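Local coordinates for ABC transporter substrate binding protein (Ribose) (Agrobacterium vitis, PDB 4WUT) that binds a sugar, here beta-D-fucopyranose, and probably serves as the extracytoplasmic solute receptor of an ABC transporter, at residues A218-P221 with T222-M226; S35-W38 with Q39-K43; D132-A135 with A136-A140; Q251-K255 with D256-E260. One frame throughout, in Å; residues are numbered along the deposited sequence.

Contact 1 (A218-P221 with T222-M226). With FCB (beta-D-fucopyranose), chain E.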
# COMPACT_ATOMS: atom_id res chain seq x y z
N ALA A 218 -4.50 4.02 -7.13
CA ALA A 218 -3.92 4.28 -5.82
C ALA A 218 -3.16 3.14 -5.15
O ALA A 218 -2.66 3.30 -4.04
CB ALA A 218 -5.00 4.82 -4.88
N ASN A 219 -3.10 1.98 -5.79
CA ASN A 219 -2.22 0.91 -5.33
C ASN A 219 -1.82 0.00 -6.49
O ASN A 219 -2.25 0.19 -7.63
CB ASN A 219 -2.82 0.12 -4.16
CG ASN A 219 -3.84 -0.93 -4.58
OD1 ASN A 219 -4.40 -0.91 -5.67
ND2 ASN A 219 -4.10 -1.86 -3.67
N GLU A 220 -0.98 -0.97 -6.17
CA GLU A 220 -0.34 -1.80 -7.18
C GLU A 220 -1.33 -2.46 -8.17
O GLU A 220 -1.28 -2.21 -9.38
CB GLU A 220 0.60 -2.82 -6.54
CG GLU A 220 1.31 -3.72 -7.55
CD GLU A 220 2.09 -4.83 -6.86
OE1 GLU A 220 1.46 -5.74 -6.27
OE2 GLU A 220 3.34 -4.80 -6.88
N PRO A 221 -2.26 -3.29 -7.67
CA PRO A 221 -3.13 -3.95 -8.64
C PRO A 221 -4.05 -2.97 -9.37
O PRO A 221 -4.42 -3.18 -10.53
CB PRO A 221 -3.95 -4.92 -7.79
CG PRO A 221 -3.89 -4.33 -6.39
CD PRO A 221 -2.50 -3.80 -6.31
N THR A 222 -4.44 -1.89 -8.71
CA THR A 222 -5.36 -0.95 -9.31
C THR A 222 -4.63 -0.23 -10.44
O THR A 222 -5.19 -0.02 -11.51
CB THR A 222 -5.93 0.04 -8.28
OG1 THR A 222 -6.58 -0.67 -7.21
CG2 THR A 222 -6.88 0.99 -8.90
N ALA A 223 -3.39 0.15 -10.17
CA ALA A 223 -2.62 0.88 -11.18
C ALA A 223 -2.27 0.00 -12.36
O ALA A 223 -2.21 0.49 -13.50
CB ALA A 223 -1.37 1.46 -10.54
N ILE A 224 -2.03 -1.28 -12.13
CA ILE A 224 -1.75 -2.21 -13.22
C ILE A 224 -3.00 -2.39 -14.09
O ILE A 224 -2.96 -2.30 -15.32
CB ILE A 224 -1.26 -3.56 -12.70
CG1 ILE A 224 0.11 -3.37 -12.04
CG2 ILE A 224 -1.17 -4.57 -13.87
CD1 ILE A 224 0.65 -4.54 -11.31
N GLY A 225 -4.14 -2.62 -13.47
CA GLY A 225 -5.35 -2.73 -14.26
C GLY A 225 -5.65 -1.46 -15.04
O GLY A 225 -6.13 -1.51 -16.15
N MSE A 226 -5.42 -0.33 -14.39
CA MSE A 226 -5.59 0.99 -15.01
C MSE A 226 -4.71 1.12 -16.25
O MSE A 226 -5.18 1.49 -17.32
CB MSE A 226 -5.21 2.06 -13.99
CG MSE A 226 -5.33 3.47 -14.52
SE MSE A 226 -4.68 4.74 -13.21
CE MSE A 226 -2.77 4.36 -13.33
C1 FCB E . 0.05 -1.03 -1.52
C2 FCB E . -0.74 -0.69 -0.26
C3 FCB E . -1.09 -1.87 0.48
C4 FCB E . -1.80 -2.90 -0.43
C5 FCB E . -0.86 -3.09 -1.66
C6 FCB E . -1.43 -4.10 -2.69
O1 FCB E . 0.05 0.09 -2.27
O2 FCB E . 0.13 0.14 0.55
O3 FCB E . -1.96 -1.43 1.55
O4 FCB E . -3.13 -2.45 -0.81
O5 FCB E . -0.72 -1.91 -2.33
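Two first torsions bring Asn219 and Thr222 together: Asn219 CG sits between its backbone N and carbonyl carbon (chi1 80°), folding the amide back over the helix start, and Thr222 OG1 lies beside its own backbone N (chi1 -57°). Asn219 OD1 therefore accepts twice, from Thr222 N at 3.2 Å and from Thr222 OG1 at 2.7 Å, the two donors coming from opposite faces of the amide plane. The side chains cross at about a right angle. Two bonds on the oxygen fix the rotation of the amide and turn its other end to the sugar, where Asn219 ND2 donates to O4 of beta-D-fucopyranose at 3.1 Å. Thr222 OG1 also has a bond to Ser191, so this buried hydroxyl is held from two directions. Behind the cap the helix bonds run on, with Ala223 N to Asn219 O at 2.8 Å. Glu220 and Ile224 lie side by side, pointing the same way, and touch at CG to CD1, 3.9 Å. The Glu220 carboxylate ends outside this turn, on Tyr313, Thr36 and Phe37 N. Pro221 CD rests 3.8 Å from the sugar methyl carbon C6. Asn219 is thus the N-cap of helix 220-232, which follows strand 214-217 in a beta-alpha-beta unit; as is common in periplasmic binding proteins, a helix start faces the sugar in the cleft.

Contact 2 (S35-W38 with Q39-K43). With FCB (beta-D-fucopyranose), chain E.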
# COMPACT_ATOMS: atom_id res chain seq x y z
N SER A 35 0.38 -11.32 -4.41
CA SER A 35 0.75 -9.95 -4.66
C SER A 35 2.26 -9.75 -4.74
O SER A 35 3.00 -10.15 -3.83
CB SER A 35 0.16 -9.10 -3.52
OG SER A 35 0.75 -7.84 -3.45
N THR A 36 2.75 -9.10 -5.79
CA THR A 36 4.18 -8.83 -5.87
C THR A 36 4.60 -7.84 -4.77
O THR A 36 5.69 -7.94 -4.25
CB THR A 36 4.66 -8.38 -7.30
OG1 THR A 36 3.76 -7.41 -7.84
CG2 THR A 36 4.71 -9.55 -8.24
N PHE A 37 3.71 -6.91 -4.41
CA PHE A 37 3.99 -5.98 -3.33
C PHE A 37 4.21 -6.75 -2.02
O PHE A 37 5.22 -6.56 -1.37
CB PHE A 37 2.86 -4.95 -3.18
CG PHE A 37 3.05 -4.00 -2.02
CD1 PHE A 37 2.59 -4.32 -0.76
CD2 PHE A 37 3.70 -2.79 -2.20
CE1 PHE A 37 2.78 -3.45 0.30
CE2 PHE A 37 3.89 -1.93 -1.13
CZ PHE A 37 3.42 -2.26 0.11
N TRP A 38 3.27 -7.61 -1.64
CA TRP A 38 3.39 -8.33 -0.37
C TRP A 38 4.53 -9.34 -0.42
O TRP A 38 5.17 -9.59 0.60
CB TRP A 38 2.07 -8.98 0.08
CG TRP A 38 1.02 -7.95 0.40
CD1 TRP A 38 -0.16 -7.74 -0.26
CD2 TRP A 38 1.08 -6.96 1.43
NE1 TRP A 38 -0.84 -6.69 0.31
CE2 TRP A 38 -0.09 -6.19 1.34
CE3 TRP A 38 2.02 -6.65 2.40
CZ2 TRP A 38 -0.35 -5.12 2.20
CZ3 TRP A 38 1.76 -5.59 3.25
CH2 TRP A 38 0.59 -4.85 3.16
N GLN A 39 4.84 -9.87 -1.60
CA GLN A 39 5.98 -10.76 -1.71
C GLN A 39 7.32 -10.03 -1.49
O GLN A 39 8.29 -10.62 -1.02
CB GLN A 39 5.96 -11.50 -3.05
CG GLN A 39 4.87 -12.57 -3.08
CD GLN A 39 4.45 -12.99 -4.48
OE1 GLN A 39 5.05 -12.58 -5.48
NE2 GLN A 39 3.40 -13.80 -4.56
N ASN A 40 7.36 -8.75 -1.83
CA ASN A 40 8.56 -7.95 -1.53
C ASN A 40 8.67 -7.65 -0.03
O ASN A 40 9.76 -7.65 0.53
CB ASN A 40 8.59 -6.66 -2.33
CG ASN A 40 10.01 -6.15 -2.56
OD1 ASN A 40 10.91 -6.93 -2.92
ND2 ASN A 40 10.24 -4.86 -2.31
N VAL A 41 7.53 -7.41 0.63
CA VAL A 41 7.54 -7.32 2.09
C VAL A 41 8.07 -8.63 2.69
O VAL A 41 8.92 -8.60 3.58
CB VAL A 41 6.15 -7.00 2.63
CG1 VAL A 41 6.14 -7.05 4.17
CG2 VAL A 41 5.70 -5.64 2.12
N GLN A 42 7.60 -9.78 2.18
CA GLN A 42 8.11 -11.07 2.64
C GLN A 42 9.63 -11.18 2.45
O GLN A 42 10.32 -11.71 3.30
CB GLN A 42 7.43 -12.23 1.90
CG GLN A 42 7.91 -13.60 2.38
CD GLN A 42 7.20 -14.74 1.67
OE1 GLN A 42 6.72 -14.60 0.54
NE2 GLN A 42 7.15 -15.89 2.33
N LYS A 43 10.13 -10.71 1.31
CA LYS A 43 11.56 -10.74 1.05
C LYS A 43 12.35 -10.02 2.15
O LYS A 43 13.35 -10.53 2.64
CB LYS A 43 11.84 -10.12 -0.33
CG LYS A 43 13.26 -10.33 -0.83
CD LYS A 43 13.41 -9.83 -2.27
CE LYS A 43 14.88 -9.66 -2.64
NZ LYS A 43 15.05 -8.96 -3.95
C1 FCB E . 0.05 -1.03 -1.52
C2 FCB E . -0.74 -0.69 -0.26
C3 FCB E . -1.09 -1.87 0.48
C4 FCB E . -1.80 -2.90 -0.43
C5 FCB E . -0.86 -3.09 -1.66
C6 FCB E . -1.43 -4.10 -2.69
O1 FCB E . 0.05 0.09 -2.27
O2 FCB E . 0.13 0.14 0.55
O3 FCB E . -1.96 -1.43 1.55
O4 FCB E . -3.13 -2.45 -0.81
O5 FCB E . -0.72 -1.91 -2.33
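Val41 CG2 is the methyl that meets the two pocket aromatics one turn back, touching Trp38 CE3 at 3.8 Å and Phe37 CE1 at 4.1 Å. This is the tight side. Trp38 and Val41 lie side by side, pointing the same way. Phe37 sets its ring edge over the indole face, its CD1 above the centre of the Trp38 ring system, with the two planes nearly perpendicular, edge to face. The Phe37 side chain runs out away from its backbone N (chi1 177°), which presents one ring face to the sugar: C1 of beta-D-fucopyranose sits 3.8 Å above the plane, over the ring centre. Trp38 meets the sugar obliquely, CZ2 to C4 at 3.7 Å, while its NE1 bonds to Glu65, which also holds the sugar; that bond should help fix the indole. Ser35 is the N-cap, its OG accepting from Trp38 N at 3.1 Å along a nearly straight bond (172°). The other side is open to solvent: exposed Gln39 keeps its CG close over Ser35 O, but its chain runs on extended and ends in a weak bond, NE2 to Val33 O. Helix 36-49 lies between strands 25-29 and 56-60 in sequence, a beta-alpha-beta unit, and its Phe37, Asn40 and Val41 pack on the start of helix 267-282 at Ser267 and Tyr268.

Contact 3 (D132-A135 with A136-A140)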
# COMPACT_ATOMS: atom_id res chain seq x y z
N ASP A 132 4.14 7.66 4.84
CA ASP A 132 3.28 8.76 5.20
C ASP A 132 2.27 8.95 4.08
O ASP A 132 2.51 9.67 3.10
CB ASP A 132 4.11 10.03 5.41
CG ASP A 132 3.27 11.24 5.73
OD1 ASP A 132 2.04 11.23 5.54
OD2 ASP A 132 3.85 12.25 6.18
N ASN A 133 1.15 8.24 4.18
CA ASN A 133 0.24 8.16 3.04
C ASN A 133 -0.42 9.47 2.63
O ASN A 133 -0.66 9.71 1.44
CB ASN A 133 -0.80 7.06 3.24
CG ASN A 133 -0.20 5.72 2.97
OD1 ASN A 133 0.10 5.39 1.83
ND2 ASN A 133 0.06 4.96 4.02
N LYS A 134 -0.73 10.33 3.59
CA LYS A 134 -1.25 11.65 3.23
C LYS A 134 -0.23 12.39 2.39
O LYS A 134 -0.58 12.92 1.34
CB LYS A 134 -1.61 12.44 4.48
CG LYS A 134 -2.03 13.89 4.21
CD LYS A 134 -2.29 14.64 5.50
CE LYS A 134 -2.44 16.13 5.24
NZ LYS A 134 -2.11 16.93 6.45
N ALA A 135 1.03 12.40 2.84
CA ALA A 135 2.09 13.08 2.10
C ALA A 135 2.28 12.46 0.72
O ALA A 135 2.45 13.18 -0.25
CB ALA A 135 3.40 13.08 2.87
N ALA A 136 2.20 11.13 0.63
CA ALA A 136 2.39 10.44 -0.64
C ALA A 136 1.25 10.74 -1.61
O ALA A 136 1.47 10.92 -2.81
CB ALA A 136 2.52 8.94 -0.41
N GLY A 137 0.01 10.79 -1.11
CA GLY A 137 -1.10 11.18 -1.94
C GLY A 137 -0.95 12.61 -2.44
O GLY A 137 -1.29 12.90 -3.60
N GLU A 138 -0.44 13.49 -1.59
CA GLU A 138 -0.19 14.86 -1.99
C GLU A 138 0.87 14.93 -3.09
O GLU A 138 0.74 15.73 -4.02
CB GLU A 138 0.18 15.72 -0.77
CG GLU A 138 -1.01 16.01 0.11
CD GLU A 138 -0.67 16.79 1.37
OE1 GLU A 138 0.50 17.21 1.51
OE2 GLU A 138 -1.58 16.98 2.20
N LEU A 139 1.92 14.11 -3.01
CA LEU A 139 2.94 14.12 -4.08
C LEU A 139 2.30 13.69 -5.40
O LEU A 139 2.61 14.23 -6.47
CB LEU A 139 4.06 13.14 -3.76
CG LEU A 139 5.47 13.55 -3.36
CD1 LEU A 139 5.68 15.02 -3.06
CD2 LEU A 139 5.80 12.69 -2.19
N ALA A 140 1.46 12.67 -5.35
CA ALA A 140 0.81 12.20 -6.56
C ALA A 140 -0.09 13.29 -7.17
O ALA A 140 -0.14 13.48 -8.37
CB ALA A 140 -0.00 10.94 -6.29
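Asp132 caps the start of helix 133-148, where Ala136 N donates to Asp132 O at 2.9 Å and Asp132 OD1, the N-cap acceptor, takes a bond from Ala135 N at 3.1 Å. The capping N-H reaches that oxygen from above the carboxylate plane, 63° out of it. A negative group at this N-terminus probably also suits the helix dipole. Among the backbone bonds that follow are Gly137 N to Asn133 O at 2.8 Å and Leu139 N to Ala135 O at 3.0 Å. In apolar packing, Ala136 on the buried face meets Val295 of strand 290-298 and Phe244 of strand 240-244, Ala140 reaches Phe173 of helix 164-180, and Leu139 also touches strand 290-298. Buried Asn133 bonds through OD1 to Arg169, a residue of the sugar pocket, so Asn133 is a second-shell group that probably helps position it. Charge appears at the outer face. Lys134 and Glu138, one turn apart with extended chains, run across each other at a slant; their charged ends, NZ and OE2, stay 4.3 Å apart, beyond a salt bridge, and the nearest touch of the two side chains is between Lys134 CE and Glu138 OE2 at 3.3 Å.

Contact 4 (Q251-K255 with D256-E260)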
# COMPACT_ATOMS: atom_id res chain seq x y z
N GLN A 251 6.88 -0.53 -13.70
CA GLN A 251 8.13 -0.01 -14.26
C GLN A 251 8.01 0.10 -15.78
O GLN A 251 8.42 1.10 -16.37
CB GLN A 251 9.30 -0.92 -13.90
CG GLN A 251 9.73 -0.82 -12.48
CD GLN A 251 10.77 -1.87 -12.11
OE1 GLN A 251 11.83 -1.97 -12.75
NE2 GLN A 251 10.47 -2.68 -11.08
N GLU A 252 7.43 -0.93 -16.39
CA GLU A 252 7.28 -0.93 -17.85
C GLU A 252 6.33 0.15 -18.36
O GLU A 252 6.61 0.77 -19.41
CB GLU A 252 6.85 -2.31 -18.36
CG GLU A 252 7.96 -3.34 -18.27
CD GLU A 252 9.27 -2.84 -18.89
OE1 GLU A 252 9.38 -2.83 -20.14
OE2 GLU A 252 10.17 -2.42 -18.12
N PHE A 253 5.26 0.41 -17.59
CA PHE A 253 4.30 1.45 -17.93
C PHE A 253 4.89 2.87 -17.82
O PHE A 253 4.50 3.75 -18.59
CB PHE A 253 3.07 1.37 -17.05
CG PHE A 253 2.09 0.31 -17.45
CD1 PHE A 253 1.86 0.01 -18.77
CD2 PHE A 253 1.37 -0.38 -16.49
CE1 PHE A 253 0.94 -0.96 -19.13
CE2 PHE A 253 0.45 -1.35 -16.85
CZ PHE A 253 0.24 -1.63 -18.17
N VAL A 254 5.80 3.10 -16.87
CA VAL A 254 6.52 4.36 -16.81
C VAL A 254 7.44 4.47 -18.04
O VAL A 254 7.44 5.47 -18.77
CB VAL A 254 7.35 4.50 -15.53
CG1 VAL A 254 8.27 5.70 -15.61
CG2 VAL A 254 6.43 4.63 -14.34
N LYS A 255 8.21 3.42 -18.28
CA LYS A 255 9.16 3.44 -19.39
C LYS A 255 8.49 3.62 -20.75
O LYS A 255 9.06 4.26 -21.64
CB LYS A 255 9.97 2.15 -19.38
CG LYS A 255 11.01 2.09 -18.28
CD LYS A 255 11.80 0.78 -18.36
CE LYS A 255 12.75 0.61 -17.18
NZ LYS A 255 13.74 1.72 -17.09
N ASP A 256 7.29 3.06 -20.93
CA ASP A 256 6.64 3.13 -22.24
C ASP A 256 5.68 4.31 -22.37
O ASP A 256 5.06 4.50 -23.42
CB ASP A 256 5.99 1.80 -22.65
CG ASP A 256 4.70 1.49 -21.92
OD1 ASP A 256 4.12 2.38 -21.26
OD2 ASP A 256 4.24 0.33 -22.04
N GLY A 257 5.60 5.13 -21.32
CA GLY A 257 4.82 6.36 -21.36
C GLY A 257 3.34 6.23 -21.03
O GLY A 257 2.59 7.21 -21.08
N THR A 258 2.90 5.03 -20.67
CA THR A 258 1.51 4.84 -20.27
C THR A 258 1.21 5.58 -18.96
O THR A 258 0.17 6.22 -18.81
CB THR A 258 1.19 3.35 -20.12
OG1 THR A 258 1.47 2.70 -21.36
CG2 THR A 258 -0.27 3.13 -19.76
N LEU A 259 2.12 5.44 -18.00
CA LEU A 259 2.05 6.18 -16.74
C LEU A 259 3.14 7.24 -16.70
O LEU A 259 4.30 6.96 -16.99
CB LEU A 259 2.22 5.23 -15.55
CG LEU A 259 0.96 4.58 -14.97
CD1 LEU A 259 0.17 3.77 -16.00
CD2 LEU A 259 1.38 3.70 -13.81
N GLU A 260 2.76 8.45 -16.31
CA GLU A 260 3.70 9.55 -16.13
C GLU A 260 4.57 9.36 -14.89
O GLU A 260 5.74 9.73 -14.88
CB GLU A 260 2.91 10.85 -16.02
CG GLU A 260 3.76 12.06 -15.79
CD GLU A 260 4.58 12.44 -17.01
OE1 GLU A 260 4.20 12.10 -18.15
OE2 GLU A 260 5.63 13.09 -16.83
O HOH W 1 6.34 7.90 -18.46
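Phe253 and Thr258 cross at a slant: Thr258 CB meets Phe253 CD1 obliquely at 3.7 Å. Leu259 CD1 packs beside it, against Phe253 CB at 3.9 Å. Asp256 OD2 instead lies at the ring edge, near its plane. The carboxylate is folded back by its first torsion (chi1 76°), and OD1 takes two bonds from Thr258: N at 3.0 Å, nearly along the C-O line, and OG1 at 2.7 Å on the syn side but well out of the carboxylate plane. The first of these makes an Asx turn, and the pair together fixes the carboxylate's rotation. The same OD1 is only 3.0 Å from Phe253 O, two acceptors pressed together, a closeness the Thr258 donors probably help to offset. Gly257, at positive phi (85°), turns the chain out of the helix in a Schellman motif, its N donating to Val254 O at 3.2 Å from above the carbonyl plane. A further bond from the loop, Leu259 N to Phe253 O at 3.0 Å, is straight and also comes from above the carbonyl plane. One water donates to both Val254 O and Leu259 O, bridging helix end and loop. This cap closes helix 248-255 and leads into strand 261-265; Phe253 and Thr258 pack on Lys231 of helix 220-232, and Leu259 on Met226 there and on Ala241 of strand 240-244.

How the contacts relate
Contacts 1, 2 and 3 are helix starts capped by Asn, Ser and Asp in turn, whereas contact 4 is a helix end. Contact 1 is fully buried; the others are partly buried, with charged or polar residues on their outer sides. Contacts 1 and 2 meet through Glu220 and both reach the sugar, the first by an amide hydrogen bond and a proline, the second by aromatic rings. Contact 3 lies one shell back from the sugar. Contact 4 stands farther from the pocket but packs against helix 220-232 of contact 1, where the selenomethionine Met226 CE lies 4.0 Å from Leu259 CD1.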